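Local coordinates for protein putative transcriptional regulator (Streptomyces coelicolor A3, PDB 2RA5) that probably binds DNA as a GntR-family transcription factor, with a UTRA domain that here holds a meso-tartaric acid molecule, at residues A[123-128]-A[222-227]; A[133-138]-A[151-156]; A[180-185]-A[215-220]. All coordinates share one frame; numbering follows the deposited sequence.

Contact 1 (A[123-128]-A[222-227]); sequences AALGVA and GRAVEF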
# COMPACT_ATOMS: atom_id res chain seq x y z
N ALA A 123 17.19 11.76 9.96
CA ALA A 123 15.86 12.33 9.80
C ALA A 123 14.73 11.40 10.27
O ALA A 123 13.87 11.82 11.05
CB ALA A 123 15.63 12.75 8.34
N ALA A 124 14.72 10.15 9.80
CA ALA A 124 13.65 9.23 10.17
C ALA A 124 13.62 8.99 11.67
O ALA A 124 12.58 9.08 12.31
CB ALA A 124 13.75 7.88 9.39
N LEU A 125 14.79 8.74 12.24
CA LEU A 125 14.89 8.29 13.63
C LEU A 125 14.98 9.43 14.64
O LEU A 125 14.84 9.21 15.85
CB LEU A 125 16.11 7.36 13.76
CG LEU A 125 16.06 5.86 14.09
CD1 LEU A 125 14.75 5.17 13.82
CD2 LEU A 125 17.14 5.17 13.31
N GLY A 126 15.24 10.65 14.16
CA GLY A 126 15.46 11.77 15.06
C GLY A 126 16.73 11.62 15.88
O GLY A 126 16.74 11.79 17.09
N VAL A 127 17.82 11.23 15.21
CA VAL A 127 19.14 11.21 15.82
C VAL A 127 20.06 12.08 14.97
O VAL A 127 19.68 12.58 13.91
CB VAL A 127 19.71 9.77 15.97
CG1 VAL A 127 18.79 8.90 16.90
CG2 VAL A 127 19.95 9.12 14.60
N ALA A 128 21.28 12.29 15.45
CA ALA A 128 22.21 13.11 14.71
C ALA A 128 22.84 12.30 13.59
O ALA A 128 23.06 11.09 13.75
CB ALA A 128 23.27 13.68 15.65
N GLY A 222 6.54 9.35 21.81
CA GLY A 222 6.63 10.02 20.53
C GLY A 222 8.03 10.05 19.95
O GLY A 222 8.36 10.94 19.17
N ARG A 223 8.86 9.09 20.35
CA ARG A 223 10.21 8.93 19.79
C ARG A 223 10.26 7.78 18.80
O ARG A 223 9.64 6.72 19.01
CB ARG A 223 11.24 8.69 20.90
CG ARG A 223 11.37 9.86 21.87
CD ARG A 223 12.57 9.70 22.81
NE ARG A 223 12.30 10.29 24.12
CZ ARG A 223 11.84 9.61 25.17
NH1 ARG A 223 11.61 8.31 25.07
NH2 ARG A 223 11.62 10.24 26.33
N ALA A 224 10.99 7.97 17.70
CA ALA A 224 11.18 6.88 16.76
C ALA A 224 11.92 5.76 17.45
O ALA A 224 12.83 5.96 18.24
CB ALA A 224 11.93 7.32 15.51
N VAL A 225 11.52 4.54 17.14
CA VAL A 225 12.01 3.40 17.86
C VAL A 225 12.57 2.44 16.79
O VAL A 225 13.41 1.58 17.05
CB VAL A 225 10.84 2.87 18.78
CG1 VAL A 225 10.11 1.66 18.21
CG2 VAL A 225 11.31 2.64 20.19
N GLU A 226 12.14 2.67 15.55
CA GLU A 226 12.46 1.78 14.45
C GLU A 226 12.15 2.47 13.12
O GLU A 226 11.13 3.15 12.97
CB GLU A 226 11.65 0.47 14.59
CG GLU A 226 11.88 -0.55 13.48
CD GLU A 226 10.99 -0.33 12.24
OE1 GLU A 226 9.88 0.23 12.36
OE2 GLU A 226 11.40 -0.74 11.13
N PHE A 227 13.06 2.31 12.16
CA PHE A 227 12.83 2.74 10.80
C PHE A 227 13.10 1.58 9.84
O PHE A 227 14.17 0.97 9.87
CB PHE A 227 13.77 3.88 10.44
CG PHE A 227 13.68 4.31 9.00
CD1 PHE A 227 12.50 4.82 8.49
CD2 PHE A 227 14.79 4.21 8.16
CE1 PHE A 227 12.41 5.24 7.16
CE2 PHE A 227 14.71 4.63 6.82
CZ PHE A 227 13.52 5.15 6.32
O HOH W 1 12.20 10.31 17.40

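Contact 2 (A[133-138]-A[151-156]); sequences VHRIER and CNYLPP. With SRT (S,R meso-tartaric acid), chain B.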
# COMPACT_ATOMS: atom_id res chain seq x y z
N VAL A 133 23.65 3.75 14.79
CA VAL A 133 22.38 3.07 14.84
C VAL A 133 22.61 1.61 14.49
O VAL A 133 23.66 1.25 13.94
CB VAL A 133 21.33 3.72 13.91
CG1 VAL A 133 21.03 5.16 14.37
CG2 VAL A 133 21.83 3.71 12.49
N HIS A 134 21.65 0.76 14.82
CA HIS A 134 21.73 -0.63 14.47
C HIS A 134 21.17 -0.84 13.08
O HIS A 134 20.08 -0.36 12.79
CB HIS A 134 20.93 -1.47 15.47
CG HIS A 134 21.50 -1.46 16.86
ND1 HIS A 134 22.50 -2.32 17.25
CD2 HIS A 134 21.20 -0.69 17.93
CE1 HIS A 134 22.79 -2.08 18.53
NE2 HIS A 134 22.04 -1.12 18.96
N ARG A 135 21.90 -1.54 12.22
CA ARG A 135 21.33 -1.96 10.94
C ARG A 135 21.11 -3.48 10.84
O ARG A 135 22.05 -4.28 10.88
CB ARG A 135 22.16 -1.47 9.75
CG ARG A 135 21.54 -1.86 8.39
CD ARG A 135 22.21 -1.20 7.21
NE ARG A 135 22.94 -2.17 6.40
CZ ARG A 135 24.25 -2.15 6.20
NH1 ARG A 135 24.83 -3.07 5.45
NH2 ARG A 135 24.99 -1.19 6.76
N ILE A 136 19.85 -3.86 10.69
CA ILE A 136 19.47 -5.25 10.46
C ILE A 136 18.96 -5.45 9.04
O ILE A 136 18.24 -4.62 8.48
CB ILE A 136 18.42 -5.73 11.48
CG1 ILE A 136 18.98 -5.66 12.90
CG2 ILE A 136 18.01 -7.16 11.18
CD1 ILE A 136 17.96 -5.88 13.97
N GLU A 137 19.35 -6.57 8.44
CA GLU A 137 18.79 -6.96 7.15
C GLU A 137 18.27 -8.41 7.20
O GLU A 137 18.97 -9.32 7.64
CB GLU A 137 19.82 -6.75 6.05
CG GLU A 137 20.22 -5.30 5.89
CD GLU A 137 21.11 -5.05 4.70
OE1 GLU A 137 21.85 -4.05 4.71
OE2 GLU A 137 21.08 -5.86 3.75
N ARG A 138 17.02 -8.61 6.78
CA ARG A 138 16.41 -9.94 6.73
C ARG A 138 15.83 -10.26 5.35
O ARG A 138 15.27 -9.39 4.67
CB ARG A 138 15.26 -10.10 7.73
CG ARG A 138 15.61 -9.97 9.19
CD ARG A 138 14.81 -8.80 9.76
NE ARG A 138 13.60 -9.19 10.47
CZ ARG A 138 12.58 -8.36 10.70
NH1 ARG A 138 11.51 -8.78 11.36
NH2 ARG A 138 12.65 -7.11 10.27
N CYS A 151 15.20 -4.18 5.44
CA CYS A 151 16.26 -3.44 6.15
C CYS A 151 15.68 -2.60 7.28
O CYS A 151 14.81 -1.76 7.05
CB CYS A 151 17.05 -2.51 5.21
SG CYS A 151 17.59 -3.24 3.65
N ASN A 152 16.16 -2.80 8.50
CA ASN A 152 15.73 -1.97 9.63
C ASN A 152 16.84 -1.25 10.40
O ASN A 152 17.97 -1.74 10.50
CB ASN A 152 14.81 -2.74 10.60
CG ASN A 152 13.58 -3.31 9.90
OD1 ASN A 152 12.50 -2.72 9.91
ND2 ASN A 152 13.75 -4.45 9.27
N TYR A 153 16.51 -0.08 10.93
CA TYR A 153 17.45 0.70 11.72
C TYR A 153 16.86 1.01 13.06
O TYR A 153 15.73 1.48 13.14
CB TYR A 153 17.78 1.99 11.00
CG TYR A 153 18.39 1.75 9.64
CD1 TYR A 153 17.59 1.63 8.50
CD2 TYR A 153 19.77 1.65 9.48
CE1 TYR A 153 18.15 1.42 7.26
CE2 TYR A 153 20.34 1.43 8.24
CZ TYR A 153 19.52 1.32 7.13
OH TYR A 153 20.06 1.10 5.89
N LEU A 154 17.60 0.72 14.11
CA LEU A 154 17.16 1.05 15.45
C LEU A 154 18.14 2.01 16.12
O LEU A 154 19.35 1.93 15.90
CB LEU A 154 16.98 -0.19 16.34
CG LEU A 154 16.38 -1.52 15.89
CD1 LEU A 154 15.36 -1.96 16.94
CD2 LEU A 154 15.75 -1.42 14.54
N PRO A 155 17.62 2.93 16.94
CA PRO A 155 18.49 3.78 17.74
C PRO A 155 19.18 2.96 18.83
O PRO A 155 18.71 1.89 19.18
CB PRO A 155 17.53 4.81 18.34
CG PRO A 155 16.20 4.16 18.35
CD PRO A 155 16.19 3.14 17.23
N PRO A 156 20.29 3.48 19.37
CA PRO A 156 21.09 2.76 20.37
C PRO A 156 20.34 2.42 21.66
O PRO A 156 19.49 3.20 22.11
CB PRO A 156 22.22 3.75 20.70
CG PRO A 156 22.24 4.75 19.57
CD PRO A 156 20.85 4.81 19.04
O1 SRT B . 9.74 -5.55 10.56
O11 SRT B . 8.13 -5.97 9.09
C1 SRT B . 8.83 -6.29 10.10
C2 SRT B . 8.57 -7.63 10.77
O2 SRT B . 9.40 -7.77 11.93
C3 SRT B . 7.08 -7.84 11.09
O3 SRT B . 6.74 -9.23 11.23
C4 SRT B . 6.69 -7.16 12.37
O4 SRT B . 6.73 -7.79 13.47
O41 SRT B . 6.34 -5.97 12.23

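Contact 3 (A[180-185]-A[215-220]); sequences ITLHSA and RTTFDD. With SRT (S,R meso-tartaric acid), chain B.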
# COMPACT_ATOMS: atom_id res chain seq x y z
N ILE A 180 9.62 -2.12 25.04
CA ILE A 180 9.30 -0.95 24.23
C ILE A 180 7.80 -0.93 23.99
O ILE A 180 7.18 -1.97 23.74
CB ILE A 180 9.99 -0.99 22.86
CG1 ILE A 180 11.42 -1.54 22.95
CG2 ILE A 180 9.97 0.40 22.23
CD1 ILE A 180 12.36 -0.64 23.65
N THR A 181 7.21 0.25 24.09
CA THR A 181 5.82 0.44 23.74
C THR A 181 5.76 0.95 22.31
O THR A 181 6.44 1.89 21.95
CB THR A 181 5.15 1.44 24.69
OG1 THR A 181 5.99 2.61 24.81
CG2 THR A 181 4.95 0.79 26.05
N LEU A 182 4.96 0.28 21.49
CA LEU A 182 4.78 0.69 20.11
C LEU A 182 3.41 1.35 20.03
O LEU A 182 2.39 0.71 20.26
CB LEU A 182 4.89 -0.52 19.19
CG LEU A 182 6.20 -1.28 19.45
CD1 LEU A 182 6.29 -2.57 18.67
CD2 LEU A 182 7.38 -0.40 19.13
N HIS A 183 3.38 2.64 19.73
CA HIS A 183 2.13 3.39 19.79
C HIS A 183 1.60 3.79 18.40
O HIS A 183 0.40 3.73 18.15
CB HIS A 183 2.30 4.60 20.69
CG HIS A 183 1.02 5.30 21.00
ND1 HIS A 183 0.67 6.51 20.40
CD2 HIS A 183 -0.00 4.99 21.82
CE1 HIS A 183 -0.50 6.89 20.85
NE2 HIS A 183 -0.95 5.98 21.71
N SER A 184 2.49 4.20 17.51
CA SER A 184 2.08 4.52 16.15
C SER A 184 3.20 4.23 15.15
O SER A 184 4.31 3.86 15.52
CB SER A 184 1.64 5.99 16.03
OG SER A 184 2.69 6.88 16.35
N ALA A 185 2.87 4.44 13.89
CA ALA A 185 3.82 4.25 12.81
C ALA A 185 3.38 5.12 11.68
O ALA A 185 2.19 5.35 11.50
CB ALA A 185 3.83 2.82 12.36
N ARG A 215 8.67 2.67 6.68
CA ARG A 215 7.89 2.82 7.89
C ARG A 215 8.74 3.40 9.03
O ARG A 215 9.89 3.01 9.20
CB ARG A 215 7.31 1.46 8.27
CG ARG A 215 6.68 1.37 9.64
CD ARG A 215 6.45 -0.08 10.01
NE ARG A 215 7.69 -0.86 10.15
CZ ARG A 215 7.74 -2.20 10.12
NH1 ARG A 215 8.90 -2.83 10.25
NH2 ARG A 215 6.63 -2.90 9.94
N THR A 216 8.18 4.33 9.80
CA THR A 216 8.80 4.70 11.06
C THR A 216 7.88 4.39 12.21
O THR A 216 6.73 4.81 12.22
CB THR A 216 9.15 6.20 11.17
OG1 THR A 216 9.84 6.64 10.00
CG2 THR A 216 10.04 6.45 12.41
N THR A 217 8.40 3.71 13.23
CA THR A 217 7.59 3.36 14.38
C THR A 217 7.99 4.14 15.64
O THR A 217 9.16 4.22 15.99
CB THR A 217 7.70 1.85 14.67
OG1 THR A 217 7.43 1.12 13.47
CG2 THR A 217 6.72 1.43 15.76
N PHE A 218 6.99 4.68 16.33
CA PHE A 218 7.20 5.47 17.54
C PHE A 218 6.63 4.81 18.80
O PHE A 218 5.68 4.03 18.72
CB PHE A 218 6.59 6.85 17.38
CG PHE A 218 6.97 7.53 16.11
CD1 PHE A 218 6.36 7.16 14.91
CD2 PHE A 218 7.95 8.52 16.10
CE1 PHE A 218 6.71 7.78 13.71
CE2 PHE A 218 8.31 9.15 14.91
CZ PHE A 218 7.69 8.79 13.71
N ASP A 219 7.21 5.15 19.95
CA ASP A 219 6.68 4.66 21.22
C ASP A 219 5.68 5.62 21.90
O ASP A 219 5.25 6.60 21.29
CB ASP A 219 7.81 4.21 22.17
CG ASP A 219 8.65 5.36 22.71
OD1 ASP A 219 8.34 6.56 22.49
OD2 ASP A 219 9.65 5.04 23.40
N ASP A 220 5.29 5.30 23.13
CA ASP A 220 4.41 6.14 23.96
C ASP A 220 4.79 7.62 24.04
O ASP A 220 3.94 8.51 24.22
CB ASP A 220 4.42 5.61 25.38
CG ASP A 220 3.53 4.43 25.57
OD1 ASP A 220 2.98 3.93 24.56
OD2 ASP A 220 3.38 4.00 26.74
O1 SRT B . 9.74 -5.55 10.56
O11 SRT B . 8.13 -5.97 9.09
C1 SRT B . 8.83 -6.29 10.10
C2 SRT B . 8.57 -7.63 10.77
O2 SRT B . 9.40 -7.77 11.93
C3 SRT B . 7.08 -7.84 11.09
O3 SRT B . 6.74 -9.23 11.23
C4 SRT B . 6.69 -7.16 12.37
O4 SRT B . 6.73 -7.79 13.47
O41 SRT B . 6.34 -5.97 12.23
O HOH W 2 8.84 2.77 25.70
O HOH W 3 3.65 7.41 19.00

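Contact 1 (A[123-128]-A[222-227])
Ala124 sets its methyl over one face of the Phe227 ring, off centre. Its CB lies 3.6 Å from the ring centroid and 19° off the ring normal, so this is a CH-pi contact over the face, displaced somewhat toward the rim on the CD1 side. The ring reaches that place because CG of Phe227 stands anti to the backbone N (chi1 175°), which carries it out from the strand and underneath the last turn of the helix. Leu125 touches Phe227 nearer the backbone, at CB rather than at the ring. Its side chain crosses that of Phe227 at a slant, and CD1 is the branch that touches, 3.7 Å from Phe227 CB and 3.9 Å from the CB of Ala224. One methyl thus bridges two residues whose side chains both face the helix, while Val225 and Glu226 between them point away from it.

Ala224 lies against the helix end itself, its CB 3.5 Å from the carbonyl O of Leu125. No direct hydrogen bond joins the segments; instead a water accepts from Ala224 N at 2.7 Å and donates to Leu125 O at 3.3 Å. Gly126, with positive phi, ends the helix just beyond. Helix 119-125 therefore packs its C-terminal turn across the start of strand 224-232, with Tyr153 of strand 145-154 against Leu125 and Phe227, and Thr216 of strand 209-218 touching Ala124, Ala224 and Phe227.

Contact 2 (A[133-138]-A[151-156])
His134 and Leu154 form a hydrogen-bonded pair in the antiparallel beta hairpin of strands 132-142 and 145-154, whose short segments run at 161°. Ile136 and Asn152 form the next such pair, Ile136 N donating to Asn152 O at 2.8 Å. Arg135 sits between these pairs, opposite Tyr153, the two side chains alongside each other and pointing the same way. From the root outward, Arg135 CB and CG pass Tyr153 CE2, Arg135 CG at 3.5 Å, and CD comes to 3.4 Å from both CE2 and OH of Tyr153. A bend at chi3 (111°) turns the guanidinium along its own strand, where NE gives Glu137 OE1 a salt bridge of 2.8 Å and NH1 adds a weak bond of 3.2 Å to the same OE1. The other oxygen, OE2, is held by Tyr149. Exchanging Tyr153 for an alanine would probably leave the methylenes of Arg135 without their flanking ring and open a gap beside Val133 CG2 and Leu125.

Arg138, bent at chi2 and chi3, reaches the ligand pocket: NH1 is modelled 2.4 Å from the tartaric acid hydroxyl O2, too short for the exact length to be trusted, while NH2 makes a weak bond of 3.3 Å to carboxylate atom O1.

Contact 3 (A[180-185]-A[215-220])
Thr181 and Asp220 meet with their side chains at about a right angle. With chi1 of 48°, Thr181 places OG1 between its backbone N and carbonyl carbon, where it accepts the backbone N-H of Asp220 at 3.2 Å. The CB of Leu182 points away from 215-220, yet CD2 still touches CG2 of Thr217 at 3.9 Å. That methyl stands anti to the Thr217 backbone N, leaving OG1 beside it to be gripped by Tyr172 and Glu226.

Ser184 OG takes the same kind of position as that of Thr181 (chi1 61°) and shares a hydrogen bond of 2.9 Å with a water, which donates to Asp219 O. Phe218 brings the edge of its ring toward Ser184 O and Ala185 CA. In Arg215 the chain runs extended and then bends at chi3 (64°), bringing NH1 to O1 of the tartaric acid at 2.9 Å, close to the guanidinium plane.

Phe218 O accepts His183 N at 2.9 Å and, weakly, Ser184 N at 3.4 Å. Two successive residues thus face one, a classic beta bulge where strand 184-193 joins strand 209-218; Ser184 and Ala185 also pair with a strand of the second subunit, extending the UTRA sheet across the interface.

In the fold
All three contacts involve one six-stranded antiparallel sheet, contact 1 by packing the end of helix 119-125 on it. Contact 1 closes the widest chain loop, and contacts 2 and 3 lie in series within it. Strand 224-232 stands between the other two: Phe227 O lies 2.8 Å from Tyr153 N of contact 2, and Val225 N lies 2.6 Å from Thr217 O of contact 3, both probable hydrogen bonds. Contact 1 is thus about 11 Å and 10 Å, centre to centre, from contacts 2 and 3, which are about 15 Å apart. These two nevertheless converge on the tartaric acid, supplying one pocket arginine each, while Leu171 N adds another hydrogen bond. The side chain of Glu226 in contact 1 comes within about 5 Å of the ligand.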